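Local coordinates for probable protein phosphatase 2C 50 (Oryza sativa subsp. japonica, PDB 5ZCG), which probably removes phosphate groups from phosphoserine and phosphothreonine residues of its substrate proteins as a magnesium-dependent phosphatase of the PP2C family, at residues R165-A176 / W252-K262; A176-R185 / P228-P236. The protein carries 5 engineered substitutions. One frame throughout, in Å; residues are numbered along the deposited sequence.

Overall arrangement
The two contacts have centres about 15 Å apart, lie within the PP2C catalytic domain and share Ala176. In chain order interaction 2 is nested inside the loop that interaction 1 closes: residues 165-176 form a hairpin, 176-185 lead out of it, 228-236 follow, and 252-262 come last. Interaction 1 sets the hairpin at one margin of a five-stranded antiparallel sheet against the start of helix 257-274. Interaction 2 joins the next loop to strand 231-236 of the second sheet. The two also touch, through a salt bridge from Arg165 to Asp180. Together they tie an outer helix layer, one sheet and the other sheet of the PP2C alpha-beta-beta-alpha sandwich.

Interaction 1 of 2, residues R165-A176 / W252-K262; sequences RIVLCRGKEPVA and WDVVSNEEACK
The guanidinium of Arg165 lies flat over the indole of Trp252, the two planes 28° apart and their centres separated by 4.5 Å. CZ sits off-centre above the five-membered ring, a cation-pi placement, while Arg165 CB makes a CH-pi contact 3.6 Å from the centroid of that same ring. The side chain leaves with CG anti to the backbone N (chi1 -171°) and bends at chi3, which folds the guanidinium back over the ring. Trp252 NE1 gives a weak hydrogen bond to Arg165 O and another weak one to Ala247 O.

Asn257, in the first turn of helix 257-274, meets the guanidinium with its amide plane turned 78° from it. Arg165 NH1 donates to Asn257 OD1 at 2.8 Å, a bent bond. NH1 also donates to a water that in turn donates to Trp252 O and Val255 O, and Arg165 NH2 forms a salt bridge with Asp180.

Farther along the hairpin the contact becomes apolar. Val167 straddles two partners: CG2 reaches Trp252 CH2 at 3.5 Å, and CG1 meets Cys261 SG at 3.5 Å. Cys169 SG lies 3.7 Å from Cys261 CB. From the second strand, Pro174 CG rests on Glu258 CG at 3.5 Å. This is the sheet-helix packing of the PP2C sandwich, the short axes of strand 165-170 and helix 257-262 passing 8.5 Å apart.

With one face on the indole and its NH1 and NH2 bonded to Asn257, water and Asp180, the Arg165 guanidinium is restrained in both position and rotation, and its charge is probably offset chiefly by Asp180.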
loop_
_atom_site.group_PDB
_atom_site.type_symbol
_atom_site.label_atom_id
_atom_site.label_comp_id
_atom_site.label_asym_id
_atom_site.label_seq_id
_atom_site.Cartn_x
_atom_site.Cartn_y
_atom_site.Cartn_z
ATOM N N ARG A 165 -3.936 10.053 -5.505
ATOM C CA ARG A 165 -3.618 11.362 -6.052
ATOM C C ARG A 165 -4.617 12.404 -5.569
ATOM O O ARG A 165 -5.794 12.109 -5.338
ATOM C CB ARG A 165 -3.587 11.308 -7.583
ATOM C CG ARG A 165 -3.058 12.554 -8.264
ATOM C CD ARG A 165 -3.301 12.465 -9.759
ATOM N NE ARG A 165 -2.706 11.254 -10.325
ATOM C CZ ARG A 165 -3.079 10.704 -11.475
ATOM N NH1 ARG A 165 -4.051 11.252 -12.191
ATOM N NH2 ARG A 165 -2.478 9.603 -11.912
ATOM N N ILE A 166 -4.126 13.630 -5.401
ATOM C CA ILE A 166 -4.968 14.788 -5.135
ATOM C C ILE A 166 -4.739 15.810 -6.239
ATOM O O ILE A 166 -3.601 16.053 -6.654
ATOM C CB ILE A 166 -4.697 15.408 -3.750
ATOM C CG1 ILE A 166 -5.484 16.712 -3.602
ATOM C CG2 ILE A 166 -3.219 15.643 -3.558
ATOM C CD1 ILE A 166 -5.461 17.288 -2.217
ATOM N N VAL A 167 -5.828 16.384 -6.735
ATOM C CA VAL A 167 -5.783 17.372 -7.802
ATOM C C VAL A 167 -6.550 18.602 -7.341
ATOM O O VAL A 167 -7.581 18.489 -6.667
ATOM C CB VAL A 167 -6.363 16.815 -9.123
ATOM C CG1 VAL A 167 -6.277 17.855 -10.232
ATOM C CG2 VAL A 167 -5.624 15.552 -9.531
ATOM N N LEU A 168 -6.024 19.775 -7.666
ATOM C CA LEU A 168 -6.699 21.033 -7.406
ATOM C C LEU A 168 -7.300 21.547 -8.706
ATOM O O LEU A 168 -6.676 21.469 -9.766
ATOM C CB LEU A 168 -5.724 22.058 -6.824
ATOM C CG LEU A 168 -6.082 23.539 -6.931
ATOM C CD1 LEU A 168 -7.094 23.909 -5.865
ATOM C CD2 LEU A 168 -4.831 24.403 -6.819
ATOM N N CYS A 169 -8.529 22.033 -8.634
ATOM C CA CYS A 169 -9.158 22.694 -9.767
ATOM C C CYS A 169 -8.993 24.190 -9.545
ATOM O O CYS A 169 -9.571 24.749 -8.610
ATOM C CB CYS A 169 -10.628 22.298 -9.901
ATOM S SG CYS A 169 -11.424 22.955 -11.386
ATOM N N ARG A 170 -8.167 24.829 -10.369
ATOM C CA ARG A 170 -7.889 26.255 -10.249
ATOM C C ARG A 170 -8.142 26.898 -11.599
ATOM O O ARG A 170 -7.554 26.482 -12.600
ATOM C CB ARG A 170 -6.447 26.502 -9.792
ATOM C CG ARG A 170 -6.011 27.956 -9.865
ATOM C CD ARG A 170 -4.705 28.165 -9.117
ATOM N NE ARG A 170 -4.875 28.024 -7.675
ATOM C CZ ARG A 170 -3.871 28.038 -6.800
ATOM N NH1 ARG A 170 -2.624 28.185 -7.225
ATOM N NH2 ARG A 170 -4.113 27.903 -5.503
ATOM N N GLY A 171 -8.994 27.918 -11.617
ATOM C CA GLY A 171 -9.390 28.522 -12.876
ATOM C C GLY A 171 -9.972 27.494 -13.820
ATOM O O GLY A 171 -9.657 27.500 -15.015
ATOM N N LYS A 172 -10.782 26.575 -13.282
ATOM C CA LYS A 172 -11.380 25.451 -14.011
ATOM C C LYS A 172 -10.334 24.654 -14.792
ATOM O O LYS A 172 -10.637 24.034 -15.814
ATOM C CB LYS A 172 -12.548 25.902 -14.904
ATOM C CG LYS A 172 -12.222 26.670 -16.176
ATOM C CD LYS A 172 -13.443 27.437 -16.667
ATOM C CE LYS A 172 -13.166 28.141 -17.982
ATOM N NZ LYS A 172 -12.837 27.178 -19.067
ATOM N N GLU A 173 -9.097 24.632 -14.294
ATOM C CA GLU A 173 -8.039 23.845 -14.910
ATOM C C GLU A 173 -7.346 22.984 -13.861
ATOM O O GLU A 173 -7.263 23.369 -12.691
ATOM C CB GLU A 173 -7.014 24.742 -15.618
ATOM C CG GLU A 173 -7.620 25.602 -16.727
ATOM C CD GLU A 173 -6.983 25.351 -18.082
ATOM O OE1 GLU A 173 -7.467 24.457 -18.813
ATOM O OE2 GLU A 173 -6.003 26.048 -18.419
ATOM N N PRO A 174 -6.846 21.812 -14.251
ATOM C CA PRO A 174 -6.235 20.908 -13.265
ATOM C C PRO A 174 -4.803 21.277 -12.908
ATOM O O PRO A 174 -3.989 21.626 -13.767
ATOM C CB PRO A 174 -6.285 19.544 -13.963
ATOM C CG PRO A 174 -6.228 19.884 -15.416
ATOM C CD PRO A 174 -6.938 21.198 -15.588
ATOM N N VAL A 175 -4.506 21.187 -11.611
ATOM C CA VAL A 175 -3.168 21.366 -11.063
ATOM C C VAL A 175 -2.863 20.149 -10.198
ATOM O O VAL A 175 -3.549 19.909 -9.198
ATOM C CB VAL A 175 -3.051 22.659 -10.237
ATOM C CG1 VAL A 175 -1.659 22.779 -9.633
ATOM C CG2 VAL A 175 -3.377 23.875 -11.093
ATOM N N ALA A 176 -1.859 19.374 -10.588
ATOM C CA ALA A 176 -1.484 18.192 -9.824
ATOM C C ALA A 176 -0.751 18.613 -8.554
ATOM O O ALA A 176 0.285 19.283 -8.620
ATOM C CB ALA A 176 -0.616 17.265 -10.670
ATOM N N TRP A 252 -8.439 7.519 -10.758
ATOM C CA TRP A 252 -7.427 8.034 -11.677
ATOM C C TRP A 252 -6.991 7.018 -12.722
ATOM O O TRP A 252 -6.416 7.413 -13.742
ATOM C CB TRP A 252 -6.204 8.519 -10.892
ATOM C CG TRP A 252 -6.533 9.482 -9.781
ATOM C CD1 TRP A 252 -6.309 9.302 -8.447
ATOM C CD2 TRP A 252 -7.143 10.773 -9.915
ATOM N NE1 TRP A 252 -6.742 10.401 -7.739
ATOM C CE2 TRP A 252 -7.259 11.318 -8.618
ATOM C CE3 TRP A 252 -7.602 11.522 -11.004
ATOM C CZ2 TRP A 252 -7.817 12.573 -8.383
ATOM C CZ3 TRP A 252 -8.154 12.769 -10.767
ATOM C CH2 TRP A 252 -8.258 13.281 -9.467
ATOM N N ASP A 253 -7.240 5.726 -12.504
ATOM C CA ASP A 253 -6.897 4.747 -13.533
ATOM C C ASP A 253 -7.729 4.947 -14.797
ATOM O O ASP A 253 -7.241 4.683 -15.901
ATOM C CB ASP A 253 -7.064 3.326 -12.993
ATOM C CG ASP A 253 -5.884 2.886 -12.129
ATOM O OD1 ASP A 253 -4.791 3.481 -12.255
ATOM O OD2 ASP A 253 -6.051 1.950 -11.319
ATOM N N VAL A 254 -8.963 5.428 -14.666
ATOM C CA VAL A 254 -9.868 5.559 -15.804
ATOM C C VAL A 254 -10.320 6.989 -16.061
ATOM O O VAL A 254 -10.962 7.237 -17.091
ATOM C CB VAL A 254 -11.105 4.649 -15.644
ATOM C CG1 VAL A 254 -10.681 3.180 -15.568
ATOM C CG2 VAL A 254 -11.913 5.065 -14.412
ATOM N N VAL A 255 -10.031 7.941 -15.175
ATOM C CA VAL A 255 -10.450 9.325 -15.359
ATOM C C VAL A 255 -9.225 10.221 -15.252
ATOM O O VAL A 255 -8.416 10.067 -14.330
ATOM C CB VAL A 255 -11.528 9.743 -14.339
ATOM C CG1 VAL A 255 -11.957 11.181 -14.575
ATOM C CG2 VAL A 255 -12.735 8.811 -14.429
ATOM N N SER A 256 -9.083 11.148 -16.195
ATOM C CA SER A 256 -7.953 12.064 -16.169
ATOM C C SER A 256 -8.178 13.182 -15.145
ATOM O O SER A 256 -9.289 13.403 -14.652
ATOM C CB SER A 256 -7.726 12.660 -17.556
ATOM O OG SER A 256 -8.821 13.476 -17.931
ATOM N N ASN A 257 -7.091 13.893 -14.827
ATOM C CA ASN A 257 -7.186 15.059 -13.948
ATOM C C ASN A 257 -8.156 16.095 -14.509
ATOM O O ASN A 257 -8.961 16.677 -13.769
ATOM C CB ASN A 257 -5.800 15.680 -13.757
ATOM C CG ASN A 257 -4.833 14.758 -13.043
ATOM O OD1 ASN A 257 -5.227 13.734 -12.482
ATOM N ND2 ASN A 257 -3.554 15.118 -13.059
ATOM N N GLU A 258 -8.099 16.319 -15.824
ATOM C CA GLU A 258 -8.922 17.333 -16.474
ATOM C C GLU A 258 -10.405 16.991 -16.375
ATOM O O GLU A 258 -11.231 17.840 -16.008
ATOM C CB GLU A 258 -8.502 17.467 -17.942
ATOM C CG GLU A 258 -7.040 17.884 -18.183
ATOM C CD GLU A 258 -5.998 16.849 -17.741
ATOM O OE1 GLU A 258 -6.366 15.696 -17.425
ATOM O OE2 GLU A 258 -4.800 17.203 -17.694
ATOM N N GLU A 259 -10.762 15.741 -16.689
ATOM C CA GLU A 259 -12.164 15.341 -16.630
ATOM C C GLU A 259 -12.681 15.373 -15.200
ATOM O O GLU A 259 -13.816 15.797 -14.957
ATOM C CB GLU A 259 -12.347 13.949 -17.234
ATOM C CG GLU A 259 -13.810 13.525 -17.341
ATOM C CD GLU A 259 -14.018 12.302 -18.219
ATOM O OE1 GLU A 259 -13.130 11.421 -18.251
ATOM O OE2 GLU A 259 -15.076 12.222 -18.877
ATOM N N ALA A 260 -11.860 14.928 -14.242
ATOM C CA ALA A 260 -12.272 14.955 -12.843
ATOM C C ALA A 260 -12.538 16.380 -12.374
ATOM O O ALA A 260 -13.554 16.644 -11.719
ATOM C CB ALA A 260 -11.209 14.287 -11.970
ATOM N N CYS A 261 -11.645 17.316 -12.714
ATOM C CA CYS A 261 -11.842 18.703 -12.303
ATOM C C CYS A 261 -13.102 19.293 -12.925
ATOM O O CYS A 261 -13.919 19.922 -12.234
ATOM C CB CYS A 261 -10.615 19.534 -12.674
ATOM S SG CYS A 261 -9.211 19.260 -11.581
ATOM N N LYS A 262 -13.274 19.106 -14.236
ATOM C CA LYS A 262 -14.458 19.641 -14.906
ATOM C C LYS A 262 -15.736 19.081 -14.291
ATOM O O LYS A 262 -16.646 19.835 -13.921
ATOM C CB LYS A 262 -14.387 19.339 -16.403
ATOM C CG LYS A 262 -13.315 20.149 -17.121
ATOM C CD LYS A 262 -13.292 19.897 -18.623
ATOM C CE LYS A 262 -12.066 20.541 -19.252
ATOM N NZ LYS A 262 -11.792 21.887 -18.661
HETATM O O HOH W 1 -5.871 9.939 -14.055
#

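Interaction 2 of 2, residues A176-R185 / P228-P236; sequences ALSIDHKPDR and PKPEVMVVP
Glu231 OE2 takes hydrogen bonds from both His181 and Arg185, and these make up the polar half of the contact. Arg185 NH2 forms a short salt bridge to Glu231 OE2 at 2.5 Å, nearly straight at 179°; the oxygen lies in the guanidinium plane and is met on the syn side of the carboxylate. His181 NE2 donates to the same Glu231 OE2 at 2.8 Å; this oxygen lies close to the imidazole plane, but the ring approaches from above the carboxylate, 62° out of its plane. ND1 is hydrogen-bonded to Gly162 N; with both ring nitrogens engaged, the imidazole's rotation is restrained. Arg185 NH1 also donates to Asp180 O at 3.2 Å, and NH2 has a second carboxylate in Asp187. Beside the carboxylate, Ile179 CD1 approaches Glu231 OE1 to 3.8 Å.

Strand 231-236 pairs with strand 155-161 in one sheet of the PP2C sandwich, whereas residues 177-185 form the connection from the hairpin strand 173-176 to helix 186-194. The contact therefore bridges a sheet strand and an irregular segment, and water fills in where backbone pairing is absent: one molecule donates to both Leu177 O and Glu231 O.

Met233 bends at chi3 (-62°), bringing its methyl CE to 3.3 Å from Leu177 O, a methyl-carbonyl approach. Apolar packing adds two contacts: Met233 SD lies 4.0 Å from Leu177 CD2, and the other leucine methyl, Leu177 CD1, meets Val235 CG1 at 4.0 Å.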
loop_
_atom_site.group_PDB
_atom_site.type_symbol
_atom_site.label_atom_id
_atom_site.label_comp_id
_atom_site.label_asym_id
_atom_site.label_seq_id
_atom_site.Cartn_x
_atom_site.Cartn_y
_atom_site.Cartn_z
ATOM N N ALA A 176 -1.859 19.374 -10.588
ATOM C CA ALA A 176 -1.484 18.192 -9.824
ATOM C C ALA A 176 -0.751 18.613 -8.554
ATOM O O ALA A 176 0.285 19.283 -8.620
ATOM C CB ALA A 176 -0.616 17.265 -10.670
ATOM N N LEU A 177 -1.288 18.223 -7.398
ATOM C CA LEU A 177 -0.678 18.526 -6.110
ATOM C C LEU A 177 0.117 17.355 -5.556
ATOM O O LEU A 177 0.646 17.443 -4.442
ATOM C CB LEU A 177 -1.753 18.955 -5.104
ATOM C CG LEU A 177 -2.461 20.278 -5.412
ATOM C CD1 LEU A 177 -3.301 20.734 -4.229
ATOM C CD2 LEU A 177 -1.459 21.356 -5.803
ATOM N N SER A 178 0.222 16.269 -6.315
ATOM C CA SER A 178 0.957 15.087 -5.904
ATOM C C SER A 178 1.365 14.334 -7.159
ATOM O O SER A 178 0.599 14.274 -8.128
ATOM C CB SER A 178 0.108 14.193 -4.993
ATOM O OG SER A 178 -0.943 13.563 -5.715
ATOM N N ILE A 179 2.568 13.771 -7.142
ATOM C CA ILE A 179 3.076 12.968 -8.246
ATOM C C ILE A 179 3.090 11.517 -7.790
ATOM O O ILE A 179 3.710 11.185 -6.771
ATOM C CB ILE A 179 4.471 13.430 -8.691
ATOM C CG1 ILE A 179 4.458 14.926 -9.009
ATOM C CG2 ILE A 179 4.924 12.649 -9.910
ATOM C CD1 ILE A 179 5.334 15.749 -8.095
ATOM N N ASP A 180 2.420 10.656 -8.556
ATOM C CA ASP A 180 2.302 9.246 -8.206
ATOM C C ASP A 180 3.672 8.622 -7.996
ATOM O O ASP A 180 4.601 8.846 -8.775
ATOM C CB ASP A 180 1.557 8.486 -9.308
ATOM C CG ASP A 180 0.131 8.970 -9.495
ATOM O OD1 ASP A 180 -0.258 9.965 -8.843
ATOM O OD2 ASP A 180 -0.600 8.354 -10.303
ATOM N N HIS A 181 3.795 7.835 -6.928
ATOM C CA HIS A 181 5.027 7.097 -6.664
ATOM C C HIS A 181 4.956 5.769 -7.410
ATOM O O HIS A 181 4.633 4.715 -6.857
ATOM C CB HIS A 181 5.236 6.909 -5.167
ATOM C CG HIS A 181 5.529 8.185 -4.445
ATOM N ND1 HIS A 181 4.814 8.597 -3.343
ATOM C CD2 HIS A 181 6.443 9.154 -4.687
ATOM C CE1 HIS A 181 5.285 9.759 -2.925
ATOM N NE2 HIS A 181 6.272 10.121 -3.725
ATOM N N LYS A 182 5.255 5.838 -8.703
ATOM C CA LYS A 182 5.337 4.667 -9.568
ATOM C C LYS A 182 6.782 4.180 -9.645
ATOM O O LYS A 182 7.707 4.996 -9.705
ATOM C CB LYS A 182 4.830 4.988 -10.970
ATOM C CG LYS A 182 3.316 5.067 -11.079
ATOM C CD LYS A 182 2.651 3.980 -10.248
ATOM C CE LYS A 182 1.335 3.539 -10.864
ATOM N NZ LYS A 182 0.737 2.381 -10.136
ATOM N N PRO A 183 6.998 2.863 -9.637
ATOM C CA PRO A 183 8.378 2.349 -9.605
ATOM C C PRO A 183 9.218 2.749 -10.809
ATOM O O PRO A 183 10.447 2.835 -10.689
ATOM C CB PRO A 183 8.180 0.828 -9.537
ATOM C CG PRO A 183 6.795 0.646 -8.991
ATOM C CD PRO A 183 5.998 1.788 -9.532
ATOM N N ASP A 184 8.602 2.993 -11.965
ATOM C CA ASP A 184 9.362 3.391 -13.144
ATOM C C ASP A 184 9.652 4.887 -13.197
ATOM O O ASP A 184 10.330 5.333 -14.130
ATOM C CB ASP A 184 8.634 2.966 -14.421
ATOM C CG ASP A 184 7.272 3.606 -14.557
ATOM O OD1 ASP A 184 6.506 3.598 -13.571
ATOM O OD2 ASP A 184 6.964 4.113 -15.657
ATOM N N ARG A 185 9.150 5.673 -12.245
ATOM C CA ARG A 185 9.586 7.059 -12.132
ATOM C C ARG A 185 11.103 7.081 -11.983
ATOM O O ARG A 185 11.670 6.290 -11.224
ATOM C CB ARG A 185 8.910 7.734 -10.936
ATOM C CG ARG A 185 8.490 9.177 -11.181
ATOM C CD ARG A 185 7.683 9.734 -10.009
ATOM N NE ARG A 185 8.539 10.155 -8.904
ATOM C CZ ARG A 185 8.093 10.702 -7.777
ATOM N NH1 ARG A 185 6.793 10.897 -7.597
ATOM N NH2 ARG A 185 8.946 11.056 -6.828
ATOM N N PRO A 228 7.940 4.789 3.533
ATOM C CA PRO A 228 6.741 5.564 3.870
ATOM C C PRO A 228 6.970 7.065 3.839
ATOM O O PRO A 228 6.296 7.809 4.558
ATOM C CB PRO A 228 6.423 5.085 5.286
ATOM C CG PRO A 228 7.810 4.835 5.890
ATOM C CD PRO A 228 8.740 4.464 4.738
ATOM N N LYS A 229 7.896 7.526 3.003
ATOM C CA LYS A 229 8.283 8.930 3.020
ATOM C C LYS A 229 7.386 9.713 2.077
ATOM O O LYS A 229 7.355 9.409 0.877
ATOM C CB LYS A 229 9.736 9.104 2.616
ATOM C CG LYS A 229 10.120 10.552 2.333
ATOM C CD LYS A 229 11.539 10.855 2.774
ATOM C CE LYS A 229 11.938 12.287 2.451
ATOM N NZ LYS A 229 11.288 13.269 3.362
ATOM N N PRO A 230 6.667 10.723 2.552
ATOM C CA PRO A 230 5.748 11.455 1.681
ATOM C C PRO A 230 6.455 12.581 0.938
ATOM O O PRO A 230 7.508 13.078 1.347
ATOM C CB PRO A 230 4.721 12.024 2.667
ATOM C CG PRO A 230 5.517 12.263 3.918
ATOM C CD PRO A 230 6.613 11.204 3.946
ATOM N N GLU A 231 5.873 12.942 -0.200
ATOM C CA GLU A 231 6.231 14.159 -0.910
ATOM C C GLU A 231 5.213 15.230 -0.542
ATOM O O GLU A 231 4.000 14.979 -0.570
ATOM C CB GLU A 231 6.268 13.936 -2.423
ATOM C CG GLU A 231 7.659 13.616 -2.953
ATOM C CD GLU A 231 7.655 13.199 -4.416
ATOM O OE1 GLU A 231 7.228 14.006 -5.270
ATOM O OE2 GLU A 231 8.080 12.059 -4.708
ATOM N N VAL A 232 5.708 16.405 -0.169
ATOM C CA VAL A 232 4.894 17.463 0.415
ATOM C C VAL A 232 4.855 18.663 -0.523
ATOM O O VAL A 232 5.870 19.038 -1.122
ATOM C CB VAL A 232 5.435 17.855 1.804
ATOM C CG1 VAL A 232 4.547 18.908 2.472
ATOM C CG2 VAL A 232 5.564 16.612 2.684
ATOM N N MET A 233 3.676 19.265 -0.644
ATOM C CA MET A 233 3.477 20.477 -1.424
ATOM C C MET A 233 2.685 21.476 -0.592
ATOM O O MET A 233 1.676 21.113 0.022
ATOM C CB MET A 233 2.747 20.174 -2.738
ATOM C CG MET A 233 3.097 21.115 -3.881
ATOM S SD MET A 233 2.416 20.560 -5.462
ATOM C CE MET A 233 3.246 18.988 -5.669
ATOM N N VAL A 234 3.160 22.718 -0.538
ATOM C CA VAL A 234 2.474 23.811 0.147
ATOM C C VAL A 234 1.927 24.758 -0.912
ATOM O O VAL A 234 2.694 25.321 -1.703
ATOM C CB VAL A 234 3.408 24.553 1.116
ATOM C CG1 VAL A 234 2.636 25.629 1.869
ATOM C CG2 VAL A 234 4.059 23.580 2.083
ATOM N N VAL A 235 0.608 24.926 -0.953
ATOM C CA VAL A 235 -0.003 25.737 -2.001
ATOM C C VAL A 235 -0.903 26.793 -1.367
ATOM O O VAL A 235 -1.929 26.466 -0.749
ATOM C CB VAL A 235 -0.753 24.864 -3.030
ATOM C CG1 VAL A 235 -1.638 23.837 -2.357
ATOM C CG2 VAL A 235 -1.570 25.724 -3.983
ATOM N N PRO A 236 -0.535 28.066 -1.455
ATOM C CA PRO A 236 -1.432 29.117 -0.968
ATOM C C PRO A 236 -2.710 29.145 -1.792
ATOM O O PRO A 236 -2.691 28.978 -3.014
ATOM C CB PRO A 236 -0.610 30.401 -1.141
ATOM C CG PRO A 236 0.490 30.045 -2.096
ATOM C CD PRO A 236 0.771 28.592 -1.884
HETATM O O HOH W 2 2.741 16.094 -2.763
HETATM O O HOH W 3 4.032 13.260 -4.674
#